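Local atomic coordinates of N-acetylmuramoyl-L-alanine amidase (Mycobacteroides abscessus, PDB entry 7AGL), a protein that probably hydrolyses the amide bond between N-acetylmuramic acid and L-alanine in peptidoglycan, acting as a zinc-dependent amidase. Residues Q27-R32 against C86-A91; N57-I62 against V103-D108; Q64-L69 against Q209-Y214; A168-N171 against P176-L179. One frame throughout, in Å; residues are numbered along the deposited sequence. Where two conformers were deposited one is given.

Contacts 2 and 4 are buried and meet on neighbouring strands of one mixed sheet, 101-108 and 177-184, from its two faces: helix 51-68 packs on one face in contact 2, and the short helix 168-171 packs on the other in contact 4. Contact 3 uses the same helix 51-68 further along, against helix 197-215, at the periphery. Contact 1 is also only partly buried; it lies about 27 Å from contact 3, centre to centre, and touches contact 4 through D30, R32 and N171. Contacts 2 and 3 join aliphatic groups alone, contact 1 sets a valine against a carboxylate, and contact 4 adds a lysine-to-carbonyl hydrogen bond. H106 of contact 2 binds the zinc.

Contact 1: residues Q27-R32 against C86-A91; sequences QVPDGR and CIDKRA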
loop_
_atom_site.group_PDB
_atom_site.type_symbol
_atom_site.label_atom_id
_atom_site.label_comp_id
_atom_site.label_asym_id
_atom_site.label_seq_id
_atom_site.Cartn_x
_atom_site.Cartn_y
_atom_site.Cartn_z
ATOM N N GLN A 27 -21.809 0.997 2.424
ATOM C CA GLN A 27 -21.092 0.037 3.257
ATOM C C GLN A 27 -20.832 -1.240 2.477
ATOM O O GLN A 27 -21.722 -1.755 1.791
ATOM C CB GLN A 27 -21.893 -0.286 4.520
ATOM C CG GLN A 27 -21.956 0.846 5.529
ATOM C CD GLN A 27 -20.610 1.129 6.176
ATOM O OE1 GLN A 27 -19.975 0.234 6.732
ATOM N NE2 GLN A 27 -20.169 2.372 6.100
ATOM N N VAL A 28 -19.609 -1.752 2.592
ATOM C CA VAL A 28 -19.234 -2.977 1.889
ATOM C C VAL A 28 -18.748 -3.993 2.918
ATOM O O VAL A 28 -18.245 -3.608 3.983
ATOM C CB VAL A 28 -18.164 -2.710 0.818
ATOM C CG1 VAL A 28 -18.660 -1.660 -0.185
ATOM C CG2 VAL A 28 -16.823 -2.308 1.440
ATOM N N PRO A 29 -18.872 -5.287 2.647
ATOM C CA PRO A 29 -18.405 -6.285 3.618
ATOM C C PRO A 29 -16.890 -6.221 3.785
ATOM O O PRO A 29 -16.149 -6.038 2.814
ATOM C CB PRO A 29 -18.856 -7.619 3.002
ATOM C CG PRO A 29 -19.962 -7.239 2.013
ATOM C CD PRO A 29 -19.493 -5.908 1.466
ATOM N N ASP A 30 -16.427 -6.361 5.030
ATOM C CA ASP A 30 -15.020 -6.106 5.332
ATOM C C ASP A 30 -14.173 -7.373 5.473
ATOM O O ASP A 30 -12.990 -7.274 5.813
ATOM C CB ASP A 30 -14.898 -5.232 6.591
ATOM C CG ASP A 30 -15.261 -5.943 7.892
ATOM O OD1 ASP A 30 -15.522 -7.172 7.929
ATOM O OD2 ASP A 30 -15.292 -5.235 8.918
ATOM N N GLY A 31 -14.735 -8.552 5.210
ATOM C CA GLY A 31 -13.985 -9.788 5.310
ATOM C C GLY A 31 -13.804 -10.325 6.710
ATOM O O GLY A 31 -13.179 -11.386 6.880
ATOM N N ARG A 32 -14.337 -9.651 7.720
ATOM C CA ARG A 32 -14.148 -10.082 9.097
ATOM C C ARG A 32 -15.401 -9.771 9.905
ATOM O O ARG A 32 -15.345 -9.210 11.001
ATOM C CB ARG A 32 -12.896 -9.422 9.684
ATOM C CG ARG A 32 -12.235 -10.266 10.734
ATOM C CD ARG A 32 -11.086 -9.528 11.378
ATOM N NE ARG A 32 -9.887 -9.424 10.536
ATOM C CZ ARG A 32 -8.832 -10.228 10.656
ATOM N NH1 ARG A 32 -8.863 -11.222 11.544
ATOM N NH2 ARG A 32 -7.755 -10.054 9.891
ATOM N N CYS A 86 -14.166 0.597 -5.183
ATOM C CA CYS A 86 -14.319 0.415 -3.741
ATOM C C CYS A 86 -13.255 -0.540 -3.194
ATOM O O CYS A 86 -12.673 -1.342 -3.921
ATOM C CB CYS A 86 -15.706 -0.151 -3.418
ATOM S SG CYS A 86 -17.112 0.932 -3.806
ATOM N N ILE A 87 -13.040 -0.490 -1.872
ATOM C CA ILE A 87 -11.968 -1.305 -1.288
ATOM C C ILE A 87 -12.231 -2.797 -1.471
ATOM O O ILE A 87 -11.280 -3.574 -1.637
ATOM C CB ILE A 87 -11.733 -0.975 0.200
ATOM C CG1 ILE A 87 -13.011 -1.119 1.024
ATOM C CG2 ILE A 87 -11.116 0.414 0.342
ATOM C CD1 ILE A 87 -12.851 -0.764 2.497
ATOM N N ASP A 88 -13.496 -3.237 -1.422
ATOM C CA ASP A 88 -13.728 -4.671 -1.627
ATOM C C ASP A 88 -13.502 -5.051 -3.087
ATOM O O ASP A 88 -12.874 -6.079 -3.379
ATOM C CB ASP A 88 -15.127 -5.102 -1.135
ATOM C CG ASP A 88 -16.296 -4.404 -1.837
ATOM O OD1 ASP A 88 -16.160 -3.243 -2.300
ATOM O OD2 ASP A 88 -17.408 -5.025 -1.891
ATOM N N LYS A 89 -13.957 -4.202 -4.013
ATOM C CA LYS A 89 -13.705 -4.429 -5.434
ATOM C C LYS A 89 -12.204 -4.454 -5.753
ATOM O O LYS A 89 -11.753 -5.231 -6.603
ATOM C CB LYS A 89 -14.399 -3.340 -6.248
ATOM C CG LYS A 89 -14.288 -3.527 -7.729
ATOM C CD LYS A 89 -14.972 -4.811 -8.108
ATOM C CE LYS A 89 -14.983 -4.997 -9.588
ATOM N NZ LYS A 89 -15.685 -6.251 -9.968
ATOM N N ARG A 90 -11.417 -3.597 -5.104
ATOM C CA ARG A 90 -9.978 -3.622 -5.349
ATOM C C ARG A 90 -9.377 -4.968 -4.967
ATOM O O ARG A 90 -8.508 -5.490 -5.669
ATOM C CB ARG A 90 -9.296 -2.492 -4.580
ATOM C CG ARG A 90 -9.590 -1.132 -5.189
ATOM C CD ARG A 90 -8.865 -0.029 -4.415
ATOM N NE ARG A 90 -9.319 1.274 -4.884
ATOM C CZ ARG A 90 -8.556 2.357 -5.037
ATOM N NH1 ARG A 90 -7.256 2.341 -4.752
ATOM N NH2 ARG A 90 -9.116 3.478 -5.494
ATOM N N ALA A 91 -9.787 -5.522 -3.825
ATOM C CA ALA A 91 -9.288 -6.843 -3.451
ATOM C C ALA A 91 -9.740 -7.895 -4.457
ATOM O O ALA A 91 -8.979 -8.815 -4.784
ATOM C CB ALA A 91 -9.754 -7.207 -2.041
#
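V28 presses its branched side chain onto the carboxylate of D88, and this pair makes most of the contact. V28 CG1 lies 3.6 Å from D88 OD1, V28 CB is equally near D88 OD2, and V28 CG2 stands 3.9 Å from D88 CG, so the valine meets the whole acid group and not one oxygen. P29 adds CD, 4.0 Å from D88 OD2. V28 CG2 also reaches I87 CG1 at 4.0 Å, the one purely aliphatic touch. The carboxylate owes its place to chi1 of D88 (61°), which holds CG between the backbone N and the carbonyl carbon and lifts it toward the strand. Further out, V28 pairs through its backbone with K36 in the small hairpin of strands 27-29 and 35-37. I87 bonds to C38 through the backbone, and C86, at the N-cap position of helix 87-96, is joined to C38 by a disulfide, so hairpin and helix start are tied covalently. Beyond P29, D30 OD1 accepts from R32 N at 2.8 Å, forming an Asx turn, and takes G34 N as well. The union is therefore van der Waals in kind: valine and proline shield one side of an acid in the first turn of a helix, where the helix end would probably help to stabilise its negative charge.

Contact 2: residues N57-I62 against V103-D108; sequences NTVLLI and VSIHAD. With ZN (zinc ion), chain B.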
loop_
_atom_site.group_PDB
_atom_site.type_symbol
_atom_site.label_atom_id
_atom_site.label_comp_id
_atom_site.label_asym_id
_atom_site.label_seq_id
_atom_site.Cartn_x
_atom_site.Cartn_y
_atom_site.Cartn_z
ATOM N N ASN A 57 1.329 8.304 -8.177
ATOM C CA ASN A 57 2.611 8.539 -8.825
ATOM C C ASN A 57 3.667 7.561 -8.336
ATOM O O ASN A 57 4.503 7.109 -9.123
ATOM C CB ASN A 57 3.023 9.987 -8.610
ATOM C CG ASN A 57 2.324 10.909 -9.606
ATOM O OD1 ASN A 57 1.464 11.687 -9.243
ATOM N ND2 ASN A 57 2.668 10.772 -10.879
ATOM N N THR A 58 3.645 7.205 -7.047
ATOM C CA THR A 58 4.623 6.229 -6.583
ATOM C C THR A 58 4.371 4.858 -7.194
ATOM O O THR A 58 5.322 4.173 -7.587
ATOM C CB THR A 58 4.622 6.175 -5.061
ATOM O OG1 THR A 58 4.905 7.496 -4.578
ATOM C CG2 THR A 58 5.712 5.210 -4.561
ATOM N N VAL A 59 3.099 4.443 -7.296
ATOM C CA VAL A 59 2.788 3.160 -7.926
ATOM C C VAL A 59 3.228 3.151 -9.389
ATOM O O VAL A 59 3.732 2.137 -9.883
ATOM C CB VAL A 59 1.292 2.826 -7.765
ATOM C CG1 VAL A 59 0.863 1.754 -8.777
ATOM C CG2 VAL A 59 1.050 2.358 -6.303
ATOM N N LEU A 60 3.050 4.265 -10.111
ATOM C CA LEU A 60 3.504 4.280 -11.507
ATOM C C LEU A 60 5.002 3.998 -11.600
ATOM O O LEU A 60 5.458 3.298 -12.513
ATOM C CB LEU A 60 3.181 5.618 -12.180
ATOM C CG LEU A 60 1.698 5.965 -12.329
ATOM C CD1 LEU A 60 1.565 7.275 -13.080
ATOM C CD2 LEU A 60 0.967 4.855 -13.056
ATOM N N LEU A 61 5.779 4.529 -10.654
ATOM C CA LEU A 61 7.218 4.297 -10.667
ATOM C C LEU A 61 7.547 2.858 -10.293
ATOM O O LEU A 61 8.438 2.243 -10.894
ATOM C CB LEU A 61 7.915 5.279 -9.718
ATOM C CG LEU A 61 7.763 6.756 -10.081
ATOM C CD1 LEU A 61 8.322 7.602 -8.949
ATOM C CD2 LEU A 61 8.472 7.086 -11.404
ATOM N N ILE A 62 6.839 2.303 -9.299
ATOM C CA ILE A 62 7.009 0.889 -8.960
ATOM C C ILE A 62 6.721 0.012 -10.175
ATOM O O ILE A 62 7.496 -0.901 -10.501
ATOM C CB ILE A 62 6.108 0.500 -7.774
ATOM C CG1 ILE A 62 6.533 1.252 -6.508
ATOM C CG2 ILE A 62 6.190 -0.996 -7.530
ATOM C CD1 ILE A 62 5.506 1.156 -5.390
ATOM N N VAL A 103 0.879 -5.400 -3.460
ATOM C CA VAL A 103 1.342 -4.311 -2.598
ATOM C C VAL A 103 0.395 -3.138 -2.727
ATOM O O VAL A 103 0.210 -2.601 -3.828
ATOM C CB VAL A 103 2.770 -3.866 -2.928
ATOM C CG1 VAL A 103 3.122 -2.655 -2.070
ATOM C CG2 VAL A 103 3.743 -5.021 -2.691
ATOM N N SER A 104 -0.184 -2.724 -1.603
ATOM C CA SER A 104 -1.018 -1.535 -1.539
ATOM C C SER A 104 -0.167 -0.398 -0.984
ATOM O O SER A 104 0.577 -0.594 -0.016
ATOM C CB SER A 104 -2.242 -1.802 -0.651
ATOM O OG SER A 104 -3.080 -0.663 -0.518
ATOM N N ILE A 105 -0.260 0.774 -1.608
ATOM C CA ILE A 105 0.579 1.929 -1.280
ATOM C C ILE A 105 -0.306 3.042 -0.726
ATOM O O ILE A 105 -1.273 3.472 -1.375
ATOM C CB ILE A 105 1.382 2.419 -2.496
ATOM C CG1 ILE A 105 2.396 1.356 -2.936
ATOM C CG2 ILE A 105 2.070 3.764 -2.182
ATOM C CD1 ILE A 105 3.449 1.004 -1.883
ATOM N N HIS A 106 0.040 3.511 0.474
ATOM C CA HIS A 106 -0.696 4.546 1.183
ATOM C C HIS A 106 0.300 5.528 1.801
ATOM O O HIS A 106 1.512 5.286 1.832
ATOM C CB HIS A 106 -1.593 3.924 2.274
ATOM C CG HIS A 106 -2.844 3.279 1.747
ATOM N ND1 HIS A 106 -4.093 3.822 1.940
ATOM C CD2 HIS A 106 -3.044 2.140 1.039
ATOM C CE1 HIS A 106 -5.010 3.062 1.370
ATOM N NE2 HIS A 106 -4.399 2.025 0.829
ATOM N N ALA A 107 -0.216 6.672 2.250
ATOM C CA ALA A 107 0.514 7.558 3.148
ATOM C C ALA A 107 -0.441 8.032 4.235
ATOM O O ALA A 107 -1.662 8.118 4.031
ATOM C CB ALA A 107 1.137 8.753 2.408
ATOM N N ASP A 108 0.121 8.347 5.398
ATOM C CA ASP A 108 -0.636 8.402 6.636
ATOM C C ASP A 108 -0.845 9.846 7.076
ATOM O O ASP A 108 -0.173 10.771 6.602
ATOM C CB ASP A 108 0.111 7.598 7.717
ATOM C CG ASP A 108 -0.756 7.200 8.899
ATOM O OD1 ASP A 108 -2.022 7.219 8.816
ATOM O OD2 ASP A 108 -0.134 6.853 9.939
HETATM ZN ZN ZN B . -4.580 5.757 2.825
HETATM O O HOH W 1 -3.433 6.065 4.644
HETATM O O HOH W 2 -6.105 4.955 4.262
#
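Helix 57-62 runs back along strand 103-108, roughly antiparallel to it, with V59 and I105 closest, their CA atoms 7.1 Å apart. I105 carries the strand's share of the packing. V59 CG2 slides past it in the opposite sense, 3.8 Å from both I105 CB and I105 CG1. I62, one helical turn on, meets it tip to tip: I62 CD1 is 4.0 Å from I105 CG1 and 4.1 Å from I105 CD1. In V59, chi1 of 162° sends CG1 anti to the backbone N, leaving CG2 as the branch that touches the isoleucine. All three side chains are buried, and L12 of the adjoining strand 9-14 packs on V59 and I62. The next residue turns to the other face of the sheet, where H106 ND1 binds the zinc ion at 2.2 Å. S104 OG sits at the edge of the imidazole, in its plane, and is itself hydrogen-bonded to D13. H16 and E51 complete the protein's share of the metal site, with two waters at the metal; the first donates to A107 O at 2.8 Å, while A107 N is bonded to E51. E51 opens the very helix that packs on I105. A His-Glu-His zinc site beside a helix-flanked sheet is consistent with the zinc-dependent N-acetylmuramoyl-L-alanine amidase family; here the aliphatic helix-on-strand packing backs it.

Contact 3: residues Q64-L69 against Q209-Y214; sequences QQLTQL and QGIVAY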
loop_
_atom_site.group_PDB
_atom_site.type_symbol
_atom_site.label_atom_id
_atom_site.label_comp_id
_atom_site.label_asym_id
_atom_site.label_seq_id
_atom_site.Cartn_x
_atom_site.Cartn_y
_atom_site.Cartn_z
ATOM N N GLN A 64 6.778 0.661 -13.399
ATOM C CA GLN A 64 7.791 0.784 -14.438
ATOM C C GLN A 64 9.040 -0.027 -14.099
ATOM O O GLN A 64 9.606 -0.703 -14.971
ATOM C CB GLN A 64 8.129 2.261 -14.629
ATOM C CG GLN A 64 9.018 2.572 -15.819
ATOM C CD GLN A 64 9.464 4.025 -15.828
ATOM O OE1 GLN A 64 9.278 4.753 -14.843
ATOM N NE2 GLN A 64 10.058 4.458 -16.940
ATOM N N GLN A 65 9.483 0.028 -12.839
ATOM C CA GLN A 65 10.674 -0.715 -12.440
ATOM C C GLN A 65 10.431 -2.218 -12.502
ATOM O O GLN A 65 11.292 -2.973 -12.970
ATOM C CB GLN A 65 11.102 -0.288 -11.034
ATOM C CG GLN A 65 11.478 1.188 -10.915
ATOM C CD GLN A 65 11.727 1.616 -9.476
ATOM O OE1 GLN A 65 12.190 0.828 -8.651
ATOM N NE2 GLN A 65 11.422 2.869 -9.172
ATOM N N LEU A 66 9.257 -2.668 -12.046
ATOM C CA LEU A 66 8.949 -4.098 -12.088
ATOM C C LEU A 66 8.874 -4.599 -13.522
ATOM O O LEU A 66 9.382 -5.684 -13.834
ATOM C CB LEU A 66 7.632 -4.395 -11.358
ATOM C CG LEU A 66 7.673 -4.252 -9.835
ATOM C CD1 LEU A 66 6.260 -4.369 -9.277
ATOM C CD2 LEU A 66 8.616 -5.312 -9.238
ATOM N N THR A 67 8.255 -3.824 -14.414
ATOM C CA THR A 67 8.194 -4.240 -15.815
ATOM C C THR A 67 9.596 -4.401 -16.396
ATOM O O THR A 67 9.870 -5.357 -17.139
ATOM C CB THR A 67 7.378 -3.232 -16.634
ATOM O OG1 THR A 67 6.006 -3.246 -16.202
ATOM C CG2 THR A 67 7.439 -3.570 -18.111
ATOM N N GLN A 68 10.505 -3.490 -16.053
ATOM C CA GLN A 68 11.874 -3.613 -16.549
ATOM C C GLN A 68 12.546 -4.883 -16.035
ATOM O O GLN A 68 13.465 -5.409 -16.681
ATOM C CB GLN A 68 12.673 -2.368 -16.158
ATOM C CG GLN A 68 14.069 -2.325 -16.741
ATOM C CD GLN A 68 14.794 -1.026 -16.435
ATOM O OE1 GLN A 68 14.205 -0.086 -15.896
ATOM N NE2 GLN A 68 16.081 -0.966 -16.780
ATOM N N LEU A 69 12.107 -5.398 -14.885
ATOM C CA LEU A 69 12.638 -6.656 -14.368
ATOM C C LEU A 69 11.939 -7.881 -14.945
ATOM O O LEU A 69 12.252 -9.003 -14.536
ATOM C CB LEU A 69 12.526 -6.689 -12.842
ATOM C CG LEU A 69 13.361 -5.673 -12.076
ATOM C CD1 LEU A 69 12.992 -5.722 -10.615
ATOM C CD2 LEU A 69 14.839 -5.963 -12.251
ATOM N N GLN A 209 12.693 -3.312 -4.083
ATOM C CA GLN A 209 13.655 -4.193 -3.418
ATOM C C GLN A 209 12.954 -5.172 -2.480
ATOM O O GLN A 209 13.319 -6.351 -2.413
ATOM C CB GLN A 209 14.699 -3.364 -2.662
ATOM C CG GLN A 209 15.734 -2.767 -3.588
ATOM C CD GLN A 209 16.588 -1.693 -2.937
ATOM O OE1 GLN A 209 16.334 -1.261 -1.814
ATOM N NE2 GLN A 209 17.609 -1.252 -3.656
ATOM N N GLY A 210 11.918 -4.711 -1.777
ATOM C CA GLY A 210 11.159 -5.615 -0.921
ATOM C C GLY A 210 10.410 -6.675 -1.704
ATOM O O GLY A 210 10.366 -7.841 -1.302
ATOM N N ILE A 211 9.788 -6.282 -2.818
ATOM C CA ILE A 211 9.102 -7.256 -3.665
ATOM C C ILE A 211 10.097 -8.281 -4.202
ATOM O O ILE A 211 9.863 -9.498 -4.141
ATOM C CB ILE A 211 8.359 -6.530 -4.805
ATOM C CG1 ILE A 211 7.254 -5.630 -4.246
ATOM C CG2 ILE A 211 7.805 -7.533 -5.806
ATOM C CD1 ILE A 211 6.639 -4.721 -5.298
ATOM N N VAL A 212 11.234 -7.804 -4.717
ATOM C CA VAL A 212 12.251 -8.707 -5.260
ATOM C C VAL A 212 12.773 -9.650 -4.182
ATOM O O VAL A 212 12.945 -10.856 -4.417
ATOM C CB VAL A 212 13.395 -7.894 -5.902
ATOM C CG1 VAL A 212 14.584 -8.791 -6.195
ATOM C CG2 VAL A 212 12.905 -7.206 -7.175
ATOM N N ALA A 213 13.051 -9.119 -2.988
ATOM C CA ALA A 213 13.548 -9.970 -1.910
ATOM C C ALA A 213 12.524 -11.035 -1.546
ATOM O O ALA A 213 12.872 -12.209 -1.353
ATOM C CB ALA A 213 13.899 -9.118 -0.690
ATOM N N TYR A 214 11.244 -10.659 -1.511
ATOM C CA TYR A 214 10.217 -11.632 -1.147
ATOM C C TYR A 214 10.062 -12.715 -2.214
ATOM O O TYR A 214 10.019 -13.909 -1.894
ATOM C CB TYR A 214 8.887 -10.923 -0.889
ATOM C CG TYR A 214 7.782 -11.896 -0.586
ATOM C CD1 TYR A 214 7.757 -12.587 0.625
ATOM C CD2 TYR A 214 6.775 -12.144 -1.509
ATOM C CE1 TYR A 214 6.751 -13.496 0.910
ATOM C CE2 TYR A 214 5.760 -13.047 -1.236
ATOM C CZ TYR A 214 5.751 -13.719 -0.024
ATOM O OH TYR A 214 4.743 -14.634 0.260
#
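L66 and I211 are brought together by matching torsions: chi1 of -71° sets L66 CG opposite its carbonyl carbon, and chi1 of -64° does the same for I211 CG1, with the chain extended beyond in both. Their methyls thus meet between the helices. L66 CD1 is 4.0 Å from I211 CD1, and the second branch, L66 CD2, lies 4.2 Å from I211 CG2, the two side chains crossing at about a right angle. L69, a turn after L66, crosses V212, the residue next to I211, also at about a right angle: L69 CD1 rests 3.7 Å from V212 CG2. The V212 methyl that touches stands opposite its own carbonyl carbon. The backbones stay well apart, with L66 CA and V212 CA at 8.9 Å, so these side chains alone bridge the gap. The first pair is buried, whereas L69, where helix 51-68 gives way to a turn, is exposed to solvent; there L69 N still reaches back to Q65 O at 3.2 Å. V208 packs against both Q65 and L69, extending the interface toward the start of helix 197-215. Toward the sheet, I211 also packs on V103 of strand 101-108, while L66 leans on V71 and on T73 of the edge strand 72-75. The two helices lie side by side on one face of the central sheet, and helix 132-147 flanks 197-215 through M141, which touches I211.

Contact 4: residues A168-N171 against P176-L179; sequences AGLN and PKVL
The peptide carbonyl of G169 is the flat group that meets K177. K177 NZ donates to G169 O at 2.8 Å from above the carbonyl plane, 48° out of it and with a C=O...N angle of 115°, and K177 CD and CE each come within 3.4 Å of the same oxygen. The amide of N171 is engaged elsewhere: ND2 bonds to D30 O and S165 O, and OD1 accepts from R32 NH2. K177 reaches the helix because every torsion from chi1 (178°) outward is anti, giving a fully stretched chain that spans from strand to helix. The stronger partner of its ammonium is E94 of helix 87-96, a salt bridge, so the amine is gripped from two helices and its charge is probably offset by the acid. L170 packs beside the lysine. L170 CD2 lies 4.0 Å from L179 CB, 4.1 Å from L179 N and 4.2 Å from K177 CE. The L170 and L179 side chains cross at about a right angle. L179 also packs on H106, a zinc ligand, and its side chain is about 6 Å from the metal. Strand 177-184 runs between strands 101-108 and 118-122. Helix 168-171 packs on the face to which K177 and L179 point, whereas V178 points away from it to the other face, where F137 and A138 of helix 132-147 receive it.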
loop_
_atom_site.group_PDB
_atom_site.type_symbol
_atom_site.label_atom_id
_atom_site.label_comp_id
_atom_site.label_asym_id
_atom_site.label_seq_id
_atom_site.Cartn_x
_atom_site.Cartn_y
_atom_site.Cartn_z
ATOM N N ALA A 168 -10.308 -4.033 5.320
ATOM C CA ALA A 168 -10.942 -4.935 4.356
ATOM C C ALA A 168 -9.976 -5.351 3.248
ATOM O O ALA A 168 -9.987 -6.504 2.808
ATOM C CB ALA A 168 -12.177 -4.256 3.749
ATOM N N GLY A 169 -9.115 -4.434 2.789
ATOM C CA GLY A 169 -8.211 -4.797 1.708
ATOM C C GLY A 169 -7.227 -5.885 2.106
ATOM O O GLY A 169 -6.748 -6.643 1.256
ATOM N N LEU A 170 -6.918 -5.985 3.397
ATOM C CA LEU A 170 -6.058 -7.060 3.876
ATOM C C LEU A 170 -6.866 -8.311 4.195
ATOM O O LEU A 170 -6.433 -9.428 3.877
ATOM C CB LEU A 170 -5.294 -6.602 5.120
ATOM C CG LEU A 170 -4.402 -5.375 4.867
ATOM C CD1 LEU A 170 -3.582 -5.074 6.117
ATOM C CD2 LEU A 170 -3.492 -5.577 3.668
ATOM N N ASN A 171 -8.025 -8.136 4.838
ATOM C CA ASN A 171 -8.867 -9.267 5.209
ATOM C C ASN A 171 -9.295 -10.086 3.997
ATOM O O ASN A 171 -9.481 -11.308 4.108
ATOM C CB ASN A 171 -10.112 -8.769 5.948
ATOM C CG ASN A 171 -9.780 -8.033 7.224
ATOM O OD1 ASN A 171 -8.703 -8.202 7.781
ATOM N ND2 ASN A 171 -10.726 -7.227 7.709
ATOM N N PRO A 176 -0.437 -13.380 -1.067
ATOM C CA PRO A 176 0.369 -12.587 -0.129
ATOM C C PRO A 176 0.260 -11.101 -0.442
ATOM O O PRO A 176 0.412 -10.668 -1.594
ATOM C CB PRO A 176 1.793 -13.118 -0.340
ATOM C CG PRO A 176 1.602 -14.499 -0.869
ATOM C CD PRO A 176 0.390 -14.391 -1.756
ATOM N N LYS A 177 -0.020 -10.313 0.590
ATOM C CA LYS A 177 -0.317 -8.903 0.383
ATOM C C LYS A 177 0.161 -8.105 1.586
ATOM O O LYS A 177 0.050 -8.557 2.723
ATOM C CB LYS A 177 -1.828 -8.681 0.160
ATOM C CG LYS A 177 -2.203 -7.193 -0.007
ATOM C CD LYS A 177 -3.692 -7.007 -0.246
ATOM C CE LYS A 177 -4.009 -5.540 -0.455
ATOM N NZ LYS A 177 -5.446 -5.353 -0.886
ATOM N N VAL A 178 0.693 -6.910 1.325
ATOM C CA VAL A 178 1.001 -5.960 2.381
ATOM C C VAL A 178 0.475 -4.600 1.959
ATOM O O VAL A 178 0.305 -4.318 0.763
ATOM C CB VAL A 178 2.523 -5.896 2.702
ATOM C CG1 VAL A 178 3.006 -7.237 3.248
ATOM C CG2 VAL A 178 3.326 -5.482 1.466
ATOM N N LEU A 179 0.166 -3.771 2.953
ATOM C CA LEU A 179 -0.237 -2.382 2.732
ATOM C C LEU A 179 0.847 -1.541 3.377
ATOM O O LEU A 179 0.985 -1.543 4.609
ATOM C CB LEU A 179 -1.615 -2.085 3.334
ATOM C CG LEU A 179 -2.242 -0.707 3.048
ATOM C CD1 LEU A 179 -3.747 -0.745 3.370
ATOM C CD2 LEU A 179 -1.578 0.461 3.805
#